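5'-methylthioadenosine nucleosidase / s-adenosylhomocysteine nucleosidase (Brucella melitensis bv. 1, PDB 4PR3) is a two-subunit nucleosidase of the phosphorylase superfamily, an alpha/beta fold whose pocket holds adenine in this crystal. Local coordinates at residues A[54-59]-A[167-172]; A[134-139]-A[228-233]; A[143-148]-A[161-166]. All blocks are in the same frame, centred on the assembly; numbering follows the deposited sequence.

Interaction 1 (A[54-59]-A[167-172]); sequences LMIGVG and DMETYA. With ADE (adenine), chain C.
Glu169 reaches across to the backbone of Gly59, where its OE2 accepts the amide N-H at 2.8 Å. The bond is almost straight, 176° at the hydrogen, and uses the anti lone pair of OE2. A bend in the glutamate chain, chi2 84°, brings the carboxylate round to this amide. This is the close, buried part of the contact, where Gly59 at the N-cap of helix 60-76 lies nearest to the backbone of Met168. The flank along Ile56 and Gly57 is looser: Ile56 CG2 comes only within 4.5 Å of Glu169 CG, and Gly57 is partly exposed.

Met168, a selenomethionine, bridges the loop and the ligand. Its terminal CE lies 3.6 Å from Val58 CG1, while its CG is 3.5 Å from N3 of adenine. The second subunit covers this side, its Phe125 packing on Val58. The turn itself is pinned by Asp167 OD2. It accepts Glu169 N at 3.0 Å from above the carboxylate plane, an Asx turn, and Thr170 N at 2.8 Å through its syn lone pair, an Asx motif at the start of helix 170-180; the Thr170 hydroxyl also comes from above the plane. The bond to Gly59 probably helps to hold the Glu169 carboxylate in place, while Met168 lies in van der Waals contact with the adenine and with Met111 of the second subunit.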
loop_
_atom_site.group_PDB
_atom_site.type_symbol
_atom_site.label_atom_id
_atom_site.label_comp_id
_atom_site.label_asym_id
_atom_site.label_seq_id
_atom_site.Cartn_x
_atom_site.Cartn_y
_atom_site.Cartn_z
ATOM N N LEU A 54 -16.935 -5.636 -1.231
ATOM C CA LEU A 54 -15.766 -6.237 -0.613
ATOM C C LEU A 54 -15.168 -5.191 0.326
ATOM O O LEU A 54 -14.910 -4.057 -0.085
ATOM C CB LEU A 54 -14.742 -6.591 -1.688
ATOM C CG LEU A 54 -13.903 -7.862 -1.545
ATOM C CD1 LEU A 54 -12.592 -7.695 -2.297
ATOM C CD2 LEU A 54 -13.656 -8.232 -0.086
HETATM N N MSE A 55 -14.942 -5.558 1.583
HETATM C CA MSE A 55 -14.383 -4.606 2.533
HETATM C C MSE A 55 -12.867 -4.587 2.415
HETATM O O MSE A 55 -12.198 -5.585 2.669
HETATM C CB MSE A 55 -14.822 -4.939 3.958
HETATM C CG MSE A 55 -16.329 -4.914 4.144
HETATM SE SE MSE A 55 -17.170 -3.373 3.272
HETATM C CE MSE A 55 -16.162 -1.958 4.110
ATOM N N ILE A 56 -12.340 -3.439 2.011
ATOM C CA ILE A 56 -10.949 -3.324 1.593
ATOM C C ILE A 56 -9.991 -2.870 2.708
ATOM O O ILE A 56 -8.772 -3.035 2.609
ATOM C CB ILE A 56 -10.881 -2.438 0.304
ATOM C CG1 ILE A 56 -10.798 -3.327 -0.935
ATOM C CG2 ILE A 56 -9.760 -1.422 0.332
ATOM C CD1 ILE A 56 -9.878 -4.500 -0.765
ATOM N N GLY A 57 -10.550 -2.382 3.808
ATOM C CA GLY A 57 -9.733 -1.879 4.896
ATOM C C GLY A 57 -9.381 -0.412 4.732
ATOM O O GLY A 57 -9.740 0.215 3.735
ATOM N N VAL A 58 -8.659 0.133 5.708
ATOM C CA VAL A 58 -8.388 1.566 5.763
ATOM C C VAL A 58 -6.919 1.896 5.490
ATOM O O VAL A 58 -6.018 1.306 6.085
ATOM C CB VAL A 58 -8.800 2.143 7.135
ATOM C CG1 VAL A 58 -8.348 3.584 7.279
ATOM C CG2 VAL A 58 -10.304 2.025 7.327
ATOM N N GLY A 59 -6.684 2.841 4.583
ATOM C CA GLY A 59 -5.336 3.275 4.270
ATOM C C GLY A 59 -4.768 2.589 3.046
ATOM O O GLY A 59 -5.265 1.543 2.633
ATOM N N ASP A 167 -8.631 11.191 -0.189
ATOM C CA ASP A 167 -9.070 9.934 0.409
ATOM C C ASP A 167 -7.874 9.099 0.860
ATOM O O ASP A 167 -6.722 9.497 0.686
ATOM C CB ASP A 167 -9.940 9.131 -0.560
ATOM C CG ASP A 167 -9.124 8.253 -1.494
ATOM O OD1 ASP A 167 -8.085 8.729 -2.008
ATOM O OD2 ASP A 167 -9.523 7.084 -1.709
HETATM N N MSE A 168 -8.153 7.968 1.494
HETATM C CA MSE A 168 -7.098 7.071 1.958
HETATM C C MSE A 168 -6.842 5.781 1.172
HETATM O O MSE A 168 -5.987 4.987 1.555
HETATM C CB MSE A 168 -7.289 6.801 3.441
HETATM C CG MSE A 168 -7.339 8.096 4.216
HETATM SE SE MSE A 168 -7.901 7.854 6.034
HETATM C CE MSE A 168 -6.492 6.621 6.592
ATOM N N GLU A 169 -7.582 5.570 0.088
ATOM C CA GLU A 169 -7.654 4.251 -0.552
ATOM C C GLU A 169 -7.342 4.212 -2.047
ATOM O O GLU A 169 -6.489 3.449 -2.489
ATOM C CB GLU A 169 -8.996 3.565 -0.276
ATOM C CG GLU A 169 -9.105 2.959 1.114
ATOM C CD GLU A 169 -9.524 3.974 2.161
ATOM O OE1 GLU A 169 -10.416 4.803 1.864
ATOM O OE2 GLU A 169 -8.960 3.942 3.277
ATOM N N THR A 170 -8.089 5.000 -2.814
ATOM C CA THR A 170 -8.214 4.845 -4.264
ATOM C C THR A 170 -6.928 4.585 -5.054
ATOM O O THR A 170 -6.902 3.679 -5.883
ATOM C CB THR A 170 -8.933 6.065 -4.866
ATOM O OG1 THR A 170 -10.194 6.237 -4.212
ATOM C CG2 THR A 170 -9.160 5.885 -6.360
ATOM N N TYR A 171 -5.869 5.350 -4.806
ATOM C CA TYR A 171 -4.620 5.134 -5.541
ATOM C C TYR A 171 -4.070 3.724 -5.322
ATOM O O TYR A 171 -3.489 3.126 -6.224
ATOM C CB TYR A 171 -3.557 6.177 -5.181
ATOM C CG TYR A 171 -2.231 5.938 -5.868
ATOM C CD1 TYR A 171 -1.963 6.491 -7.116
ATOM C CD2 TYR A 171 -1.249 5.154 -5.273
ATOM C CE1 TYR A 171 -0.756 6.265 -7.749
ATOM C CE2 TYR A 171 -0.046 4.923 -5.899
ATOM C CZ TYR A 171 0.197 5.480 -7.135
ATOM O OH TYR A 171 1.403 5.246 -7.753
ATOM N N ALA A 172 -4.247 3.202 -4.115
ATOM C CA ALA A 172 -3.814 1.846 -3.815
ATOM C C ALA A 172 -4.657 0.832 -4.588
ATOM O O ALA A 172 -4.155 -0.212 -5.010
ATOM C CB ALA A 172 -3.891 1.585 -2.325
HETATM N N9 ADE C . -12.070 10.457 3.828
HETATM C C8 ADE C . -13.077 11.278 4.255
HETATM N N7 ADE C . -12.656 12.425 4.729
HETATM C C5 ADE C . -11.279 12.353 4.605
HETATM C C6 ADE C . -10.247 13.254 4.932
HETATM N N6 ADE C . -10.462 14.456 5.476
HETATM N N1 ADE C . -8.978 12.872 4.682
HETATM C C2 ADE C . -8.762 11.667 4.140
HETATM N N3 ADE C . -9.648 10.735 3.792
HETATM C C4 ADE C . -10.900 11.145 4.054
#

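Interaction 2 (A[134-139]-A[228-233]); sequences LPFRVA and GLLSPS
Phe136 overlaps Leu229 with one face of its ring, Leu229 CG standing 4.1 Å above the ring plane and displaced toward the rim. Over the opposite face sits Pro135, its CG near the ring centre, so the phenyl group is sandwiched between its own chain neighbour and the C-terminal tail. Leu230 comes to the far end of the ring at an oblique slant, with CD2 3.5 Å from Phe136 CZ. The carbonyl of Leu229 also takes part, its O lying 3.4 Å from Phe136 CE1.

The branches of Leu229 are divided between neighbours. With CG turned away from the backbone N (chi1 -176°), the side chain extends toward the loop: CD1 lies 4.1 Å from Phe136 CB and close to the carbonyl O of Arg137, while CD2 meets Val138 CG2 at 4.0 Å. Leu185 of strand 184-192 touches both Phe136 and Leu229 and ties this patch to the central sheet, and Pro183 adds a further neighbour to the ring.

On the tail, the hydroxyl of Ser231 reaches back to the carbonyl O of Gly228 at 2.9 Å, in the carbonyl plane. The packing joins the loop between strands 132-133 and 142-148 to the residues that follow helix 207-226, a helix ended at Gly228 by a Schellman motif with its positive phi.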
loop_
_atom_site.group_PDB
_atom_site.type_symbol
_atom_site.label_atom_id
_atom_site.label_comp_id
_atom_site.label_asym_id
_atom_site.label_seq_id
_atom_site.Cartn_x
_atom_site.Cartn_y
_atom_site.Cartn_z
ATOM N N LEU A 134 -7.978 8.406 -14.736
ATOM C CA LEU A 134 -8.837 7.229 -14.748
ATOM C C LEU A 134 -9.523 7.139 -16.113
ATOM O O LEU A 134 -9.819 8.164 -16.734
ATOM C CB LEU A 134 -9.855 7.278 -13.600
ATOM C CG LEU A 134 -9.279 7.159 -12.180
ATOM C CD1 LEU A 134 -10.308 6.599 -11.203
ATOM C CD2 LEU A 134 -8.011 6.314 -12.154
ATOM N N PRO A 135 -9.768 5.909 -16.593
ATOM C CA PRO A 135 -10.228 5.693 -17.973
ATOM C C PRO A 135 -11.653 6.154 -18.297
ATOM O O PRO A 135 -11.946 6.348 -19.473
ATOM C CB PRO A 135 -10.132 4.169 -18.133
ATOM C CG PRO A 135 -10.292 3.638 -16.749
ATOM C CD PRO A 135 -9.591 4.638 -15.867
ATOM N N PHE A 136 -12.517 6.327 -17.301
ATOM C CA PHE A 136 -13.944 6.483 -17.588
ATOM C C PHE A 136 -14.578 7.814 -17.184
ATOM O O PHE A 136 -14.154 8.463 -16.230
ATOM C CB PHE A 136 -14.734 5.334 -16.962
ATOM C CG PHE A 136 -14.329 3.983 -17.470
ATOM C CD1 PHE A 136 -14.101 3.779 -18.821
ATOM C CD2 PHE A 136 -14.158 2.921 -16.596
ATOM C CE1 PHE A 136 -13.725 2.537 -19.294
ATOM C CE2 PHE A 136 -13.780 1.679 -17.066
ATOM C CZ PHE A 136 -13.563 1.486 -18.417
ATOM N N ARG A 137 -15.603 8.199 -17.938
ATOM C CA ARG A 137 -16.421 9.364 -17.629
ATOM C C ARG A 137 -17.887 9.005 -17.813
ATOM O O ARG A 137 -18.308 8.648 -18.910
ATOM C CB ARG A 137 -16.065 10.540 -18.542
ATOM C CG ARG A 137 -14.627 11.027 -18.413
ATOM C CD ARG A 137 -14.335 11.548 -17.016
ATOM N NE ARG A 137 -12.961 12.022 -16.904
ATOM C CZ ARG A 137 -11.932 11.266 -16.529
ATOM N NH1 ARG A 137 -12.116 9.989 -16.217
ATOM N NH2 ARG A 137 -10.718 11.789 -16.464
ATOM N N VAL A 138 -18.662 9.097 -16.738
ATOM C CA VAL A 138 -20.090 8.823 -16.804
ATOM C C VAL A 138 -20.863 10.135 -16.763
ATOM O O VAL A 138 -20.616 10.984 -15.906
ATOM C CB VAL A 138 -20.539 7.911 -15.643
ATOM C CG1 VAL A 138 -22.049 7.717 -15.659
ATOM C CG2 VAL A 138 -19.821 6.572 -15.720
ATOM N N ALA A 139 -21.791 10.304 -17.699
ATOM C CA ALA A 139 -22.580 11.529 -17.787
ATOM C C ALA A 139 -23.496 11.688 -16.582
ATOM O O ALA A 139 -24.026 10.707 -16.064
ATOM C CB ALA A 139 -23.389 11.542 -19.066
ATOM N N GLY A 228 -22.350 0.509 -22.754
ATOM C CA GLY A 228 -21.063 0.265 -23.377
ATOM C C GLY A 228 -19.895 1.058 -22.823
ATOM O O GLY A 228 -18.925 1.307 -23.538
ATOM N N LEU A 229 -19.991 1.455 -21.555
ATOM C CA LEU A 229 -18.908 2.166 -20.875
ATOM C C LEU A 229 -17.553 1.477 -21.045
ATOM O O LEU A 229 -16.519 2.140 -21.126
ATOM C CB LEU A 229 -19.217 2.329 -19.384
ATOM C CG LEU A 229 -18.203 3.132 -18.561
ATOM C CD1 LEU A 229 -18.211 4.590 -18.989
ATOM C CD2 LEU A 229 -18.477 3.007 -17.070
ATOM N N LEU A 230 -17.548 0.151 -21.121
ATOM C CA LEU A 230 -16.294 -0.541 -21.364
ATOM C C LEU A 230 -16.242 -0.924 -22.837
ATOM O O LEU A 230 -16.835 -1.923 -23.244
ATOM C CB LEU A 230 -16.240 -1.802 -20.502
ATOM C CG LEU A 230 -16.961 -1.719 -19.148
ATOM C CD1 LEU A 230 -17.075 -3.083 -18.491
ATOM C CD2 LEU A 230 -16.265 -0.747 -18.208
ATOM N N SER A 231 -15.476 -0.151 -23.608
ATOM C CA SER A 231 -15.343 -0.311 -25.060
ATOM C C SER A 231 -14.543 0.860 -25.643
ATOM O O SER A 231 -14.634 1.985 -25.147
ATOM C CB SER A 231 -16.710 -0.389 -25.750
ATOM O OG SER A 231 -17.277 0.897 -25.913
ATOM N N PRO A 232 -13.755 0.593 -26.699
ATOM C CA PRO A 232 -12.970 1.595 -27.433
ATOM C C PRO A 232 -13.782 2.310 -28.514
ATOM O O PRO A 232 -15.011 2.196 -28.487
ATOM C CB PRO A 232 -11.871 0.754 -28.080
ATOM C CG PRO A 232 -12.528 -0.559 -28.329
ATOM C CD PRO A 232 -13.479 -0.776 -27.178
ATOM N N SER A 233 -13.079 3.072 -29.367
ATOM C CA SER A 233 -13.518 3.647 -30.664
ATOM C C SER A 233 -13.117 5.116 -30.831
ATOM O O SER A 233 -12.997 5.621 -31.952
ATOM C CB SER A 233 -15.010 3.471 -30.967
ATOM O OG SER A 233 -15.326 2.105 -31.176
#

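Interaction 3 (A[143-148]-A[161-166]); sequences TASLST and IEADMV. With ADE (adenine), chain C; PO4 (phosphate ion), chain D.
Met165 and Leu146 pair in register as neighbouring parallel strands, 142-148 and 165-167, at one end of the mixed sheet of this alpha/beta fold, with the side chains of both on the same face. The amide N of Met165 donates to Ser145 O at 3.2 Å, and its carbonyl O accepts from Ser147 N at 2.9 Å.

The selenomethionine chain of Met165 can be followed outward. From CB, chi1 of 40° puts CG in the crowded position between the backbone N and carbonyl carbon, where it lies beside the carbonyl O of Ser145 and 3.9 Å from Leu146 CD1. Next, SE rests against Ala144 CB at 4.0 Å, and the bend at chi3 keeps the terminal CE alongside the same methyl, at 4.1 Å. Tyr101, Leu95 and Ile190 add further neighbours.

Ahead of the strand, Asp164 turns its backbone N to Ser145 OG at 3.0 Å, and its carboxylate OD2 receives a weak bond from Ser145 N, so the serine is engaged by backbone and side chain alike. Ala163 CB nestles against Ser147 CB.

The face carrying Ser147 and Val166 looks to two bound groups. Val166, a residue of the adenine pocket, puts CG2 3.5 Å from N1 of the ligand. A phosphate ion, probably from the crystallisation liquor, receives weak bonds from the amides of Glu162 and Ala163, and its O2 accepts the hydroxyl of Ser147 at 3.0 Å.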
loop_
_atom_site.group_PDB
_atom_site.type_symbol
_atom_site.label_atom_id
_atom_site.label_comp_id
_atom_site.label_asym_id
_atom_site.label_seq_id
_atom_site.Cartn_x
_atom_site.Cartn_y
_atom_site.Cartn_z
ATOM N N THR A 143 -17.041 15.613 -11.980
ATOM C CA THR A 143 -15.711 15.022 -11.950
ATOM C C THR A 143 -14.826 15.799 -10.989
ATOM O O THR A 143 -15.001 17.005 -10.815
ATOM C CB THR A 143 -15.049 15.031 -13.337
ATOM O OG1 THR A 143 -15.046 16.367 -13.858
ATOM C CG2 THR A 143 -15.797 14.128 -14.291
ATOM N N ALA A 144 -13.888 15.100 -10.356
ATOM C CA ALA A 144 -12.931 15.736 -9.461
ATOM C C ALA A 144 -11.620 14.964 -9.432
ATOM O O ALA A 144 -11.605 13.743 -9.564
ATOM C CB ALA A 144 -13.508 15.844 -8.060
ATOM N N SER A 145 -10.519 15.688 -9.264
ATOM C CA SER A 145 -9.215 15.069 -9.081
ATOM C C SER A 145 -9.080 14.613 -7.630
ATOM O O SER A 145 -9.625 15.242 -6.721
ATOM C CB SER A 145 -8.107 16.057 -9.433
ATOM O OG SER A 145 -8.257 17.260 -8.699
ATOM N N LEU A 146 -8.359 13.521 -7.414
ATOM C CA LEU A 146 -8.285 12.920 -6.089
ATOM C C LEU A 146 -6.851 12.702 -5.625
ATOM O O LEU A 146 -5.958 12.429 -6.427
ATOM C CB LEU A 146 -9.055 11.597 -6.069
ATOM C CG LEU A 146 -9.130 10.807 -4.761
ATOM C CD1 LEU A 146 -9.770 11.632 -3.656
ATOM C CD2 LEU A 146 -9.901 9.520 -4.977
ATOM N N SER A 147 -6.645 12.840 -4.319
ATOM C CA SER A 147 -5.361 12.552 -3.693
ATOM C C SER A 147 -5.534 11.443 -2.657
ATOM O O SER A 147 -6.462 11.480 -1.848
ATOM C CB SER A 147 -4.806 13.812 -3.028
ATOM O OG SER A 147 -3.553 13.566 -2.420
ATOM N N THR A 148 -4.647 10.453 -2.689
ATOM C CA THR A 148 -4.690 9.352 -1.728
ATOM C C THR A 148 -3.483 9.387 -0.795
ATOM O O THR A 148 -2.353 9.590 -1.242
ATOM C CB THR A 148 -4.751 7.977 -2.437
ATOM O OG1 THR A 148 -5.992 7.845 -3.143
ATOM C CG2 THR A 148 -4.625 6.835 -1.434
ATOM N N ILE A 161 -2.370 20.562 -0.706
ATOM C CA ILE A 161 -2.903 19.533 -1.604
ATOM C C ILE A 161 -3.434 20.138 -2.907
ATOM O O ILE A 161 -4.341 20.971 -2.887
ATOM C CB ILE A 161 -4.043 18.736 -0.930
ATOM C CG1 ILE A 161 -3.598 18.190 0.430
ATOM C CG2 ILE A 161 -4.534 17.617 -1.840
ATOM C CD1 ILE A 161 -2.415 17.246 0.359
ATOM N N GLU A 162 -2.880 19.709 -4.038
ATOM C CA GLU A 162 -3.275 20.248 -5.340
ATOM C C GLU A 162 -4.618 19.694 -5.821
ATOM O O GLU A 162 -5.360 20.370 -6.529
ATOM C CB GLU A 162 -2.200 19.960 -6.394
ATOM C CG GLU A 162 -0.773 20.284 -5.962
ATOM C CD GLU A 162 -0.448 21.768 -6.019
ATOM O OE1 GLU A 162 -1.345 22.573 -6.346
ATOM O OE2 GLU A 162 0.717 22.129 -5.740
ATOM N N ALA A 163 -4.921 18.460 -5.432
ATOM C CA ALA A 163 -6.147 17.795 -5.858
ATOM C C ALA A 163 -7.387 18.451 -5.256
ATOM O O ALA A 163 -7.294 19.176 -4.269
ATOM C CB ALA A 163 -6.098 16.313 -5.502
ATOM N N ASP A 164 -8.543 18.204 -5.867
ATOM C CA ASP A 164 -9.807 18.759 -5.389
ATOM C C ASP A 164 -10.256 18.127 -4.077
ATOM O O ASP A 164 -10.830 18.797 -3.221
ATOM C CB ASP A 164 -10.911 18.569 -6.433
ATOM C CG ASP A 164 -10.636 19.313 -7.720
ATOM O OD1 ASP A 164 -9.870 20.300 -7.682
ATOM O OD2 ASP A 164 -11.190 18.909 -8.769
HETATM N N MSE A 165 -10.007 16.832 -3.930
HETATM C CA MSE A 165 -10.462 16.091 -2.757
HETATM C C MSE A 165 -9.433 15.054 -2.310
HETATM O O MSE A 165 -8.497 14.740 -3.048
HETATM C CB MSE A 165 -11.813 15.427 -3.034
HETATM C CG MSE A 165 -11.928 14.831 -4.426
HETATM SE SE MSE A 165 -13.515 13.723 -4.692
HETATM C CE MSE A 165 -14.890 15.015 -4.343
ATOM N N VAL A 166 -9.604 14.536 -1.097
ATOM C CA VAL A 166 -8.643 13.602 -0.516
ATOM C C VAL A 166 -9.301 12.322 0.007
ATOM O O VAL A 166 -10.397 12.358 0.569
ATOM C CB VAL A 166 -7.834 14.263 0.635
ATOM C CG1 VAL A 166 -7.026 15.440 0.117
ATOM C CG2 VAL A 166 -8.756 14.707 1.758
HETATM N N9 ADE C . -12.070 10.457 3.828
HETATM C C8 ADE C . -13.077 11.278 4.255
HETATM N N7 ADE C . -12.656 12.425 4.729
HETATM C C5 ADE C . -11.279 12.353 4.605
HETATM C C6 ADE C . -10.247 13.254 4.932
HETATM N N6 ADE C . -10.462 14.456 5.476
HETATM N N1 ADE C . -8.978 12.872 4.682
HETATM C C2 ADE C . -8.762 11.667 4.140
HETATM N N3 ADE C . -9.648 10.735 3.792
HETATM C C4 ADE C . -10.900 11.145 4.054
HETATM P P PO4 D . -1.448 16.166 -4.419
HETATM O O1 PO4 D . -0.618 14.928 -4.672
HETATM O O2 PO4 D . -2.066 16.062 -3.047
HETATM O O3 PO4 D . -0.568 17.394 -4.481
HETATM O O4 PO4 D . -2.542 16.263 -5.460
#

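Overall arrangement
Interactions 1 and 3 are neighbours, their centres about 15 Å apart, because strand 165-167 runs straight on toward helix 170-180; Asp167 at the junction probably hydrogen-bonds to Thr148 and Ser147 of the partner strand. Both touch adenine, so together they supply part of its pocket, interaction 1 also facing the second subunit. Interaction 2 lies toward the surface, its centre about 23 Å from that of interaction 1 and 21 Å from that of interaction 3, and reaches the latter through Arg137 packing on Thr143. Along the chain the segments of interactions 1 and 2 alternate, and both segments of interaction 3 fall between 134-139 and 167-172. Interactions 1 and 3 thus share sheet and ligand site, while interaction 2 packs the C-terminal tail at the periphery.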